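Local atomic coordinates of BH2163 protein (Bacillus halodurans, PDB entry 5C6O), a protein that probably exports drugs and other xenobiotics across the cell membrane as an antiporter of the MATE multidrug efflux family. Residues L119-L123 with A136-F141. Numbering follows the deposited sequence.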
loop_
_atom_site.group_PDB
_atom_site.type_symbol
_atom_site.label_atom_id
_atom_site.label_comp_id
_atom_site.label_asym_id
_atom_site.label_seq_id
_atom_site.Cartn_x
_atom_site.Cartn_y
_atom_site.Cartn_z
ATOM N N LEU A 119 16.526 16.180 4.171
ATOM C CA LEU A 119 15.164 16.709 4.320
ATOM C C LEU A 119 14.830 17.839 3.357
ATOM O O LEU A 119 14.322 17.613 2.254
ATOM C CB LEU A 119 14.969 17.208 5.760
ATOM C CG LEU A 119 13.598 17.318 6.455
ATOM C CD1 LEU A 119 12.422 17.658 5.527
ATOM C CD2 LEU A 119 13.328 16.049 7.258
ATOM N N GLY A 120 15.093 19.059 3.813
ATOM C CA GLY A 120 14.928 20.251 3.003
ATOM C C GLY A 120 15.515 19.997 1.635
ATOM O O GLY A 120 14.792 20.046 0.636
ATOM N N PRO A 121 16.824 19.683 1.581
ATOM C CA PRO A 121 17.452 19.405 0.308
ATOM C C PRO A 121 16.448 18.953 -0.757
ATOM O O PRO A 121 16.180 19.697 -1.704
ATOM C CB PRO A 121 18.440 18.295 0.672
ATOM C CG PRO A 121 18.861 18.637 2.072
ATOM C CD PRO A 121 17.791 19.511 2.683
ATOM N N ALA A 122 15.870 17.767 -0.577
ATOM C CA ALA A 122 14.950 17.205 -1.562
ATOM C C ALA A 122 13.595 17.899 -1.530
ATOM O O ALA A 122 12.931 18.012 -2.564
ATOM C CB ALA A 122 14.791 15.703 -1.354
ATOM N N LEU A 123 13.193 18.354 -0.344
ATOM C CA LEU A 123 11.890 18.972 -0.164
ATOM C C LEU A 123 11.763 20.169 -1.104
ATOM O O LEU A 123 10.914 20.167 -2.004
ATOM C CB LEU A 123 11.690 19.387 1.291
ATOM C CG LEU A 123 10.247 19.536 1.769
ATOM C CD1 LEU A 123 9.892 18.431 2.755
ATOM C CD2 LEU A 123 10.065 20.887 2.433
ATOM N N ALA A 136 5.390 21.276 4.655
ATOM C CA ALA A 136 5.946 19.961 4.357
ATOM C C ALA A 136 7.130 19.647 5.283
ATOM O O ALA A 136 7.252 18.528 5.785
ATOM C CB ALA A 136 6.357 19.861 2.893
ATOM N N THR A 137 7.986 20.641 5.517
ATOM C CA THR A 137 9.134 20.478 6.407
ATOM C C THR A 137 8.650 20.070 7.784
ATOM O O THR A 137 9.093 19.057 8.329
ATOM C CB THR A 137 9.956 21.781 6.528
ATOM O OG1 THR A 137 10.619 22.052 5.287
ATOM C CG2 THR A 137 10.997 21.690 7.660
ATOM N N ASP A 138 7.721 20.857 8.316
ATOM C CA ASP A 138 7.144 20.635 9.640
ATOM C C ASP A 138 6.239 19.412 9.705
ATOM O O ASP A 138 5.890 18.928 10.799
ATOM C CB ASP A 138 6.381 21.874 10.072
ATOM C CG ASP A 138 7.248 23.104 10.050
ATOM O OD1 ASP A 138 8.489 22.967 10.212
ATOM O OD2 ASP A 138 6.683 24.199 9.854
ATOM N N TYR A 139 5.862 18.930 8.524
ATOM C CA TYR A 139 5.223 17.651 8.405
ATOM C C TYR A 139 6.263 16.559 8.431
ATOM O O TYR A 139 6.123 15.587 9.157
ATOM C CB TYR A 139 4.430 17.565 7.115
ATOM C CG TYR A 139 3.516 16.371 7.077
ATOM C CD1 TYR A 139 2.682 16.064 8.163
ATOM C CD2 TYR A 139 3.472 15.546 5.960
ATOM C CE1 TYR A 139 1.834 14.963 8.136
ATOM C CE2 TYR A 139 2.622 14.446 5.914
ATOM C CZ TYR A 139 1.806 14.155 7.001
ATOM O OH TYR A 139 0.960 13.063 6.946
ATOM N N LEU A 140 7.322 16.744 7.656
ATOM C CA LEU A 140 8.245 15.664 7.403
ATOM C C LEU A 140 9.276 15.426 8.508
ATOM O O LEU A 140 9.646 14.280 8.768
ATOM C CB LEU A 140 8.892 15.827 6.021
ATOM C CG LEU A 140 8.747 14.575 5.127
ATOM C CD1 LEU A 140 7.291 14.126 5.022
ATOM C CD2 LEU A 140 9.345 14.767 3.738
ATOM N N PHE A 141 9.708 16.485 9.191
ATOM C CA PHE A 141 10.746 16.333 10.228
ATOM C C PHE A 141 10.436 15.288 11.309
ATOM O O PHE A 141 11.279 14.428 11.574
ATOM C CB PHE A 141 11.130 17.667 10.883
ATOM C CG PHE A 141 12.595 17.765 11.215
ATOM C CD1 PHE A 141 13.377 18.767 10.649
ATOM C CD2 PHE A 141 13.205 16.838 12.068
ATOM C CE1 PHE A 141 14.732 18.855 10.936
ATOM C CE2 PHE A 141 14.560 16.916 12.356
ATOM C CZ PHE A 141 15.323 17.927 11.789
#
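L119 and L123, one helical turn apart, reach across to the face of helix 130-143 formed by A136, T137, L140 and F141. The contact is apolar packing. L119 divides its two methyls. CD1 touches L140 near its root, 4.0 Å from L140 CB, the two side chains crossing at a slant. CD2 comes up to the backbone of the next residue, 3.9 Å from F141 CA, and meets the F141 ring obliquely. L123 spreads in the same way one turn further on. Its CD1 touches two partners, with A136 CB and L140 CD2 each 3.8 Å from L123 CD1. Its CD2 turns to T137, whose side chain it meets nearly at a right angle. In both leucines CG is anti to the backbone N (chi1 -155° in L119, -157° in L123), which carries the methyls out to the second helix. The hydroxyl of T137 sits beside its own backbone N, where OG1 hydrogen-bonds to the carbonyl O of Q133 in the preceding turn. Helices 119-124 and 130-143 follow each other in the chain and fold back at a wide angle, 133° between the short segments, in the first MatE domain. The L140 side chain lies about 8 Å from the bound inhibitor, near its pocket but not lining it. A136, Y139 and L140 also pack on A59 of helix 51-83, and D138 and Y139 touch helix 195-215.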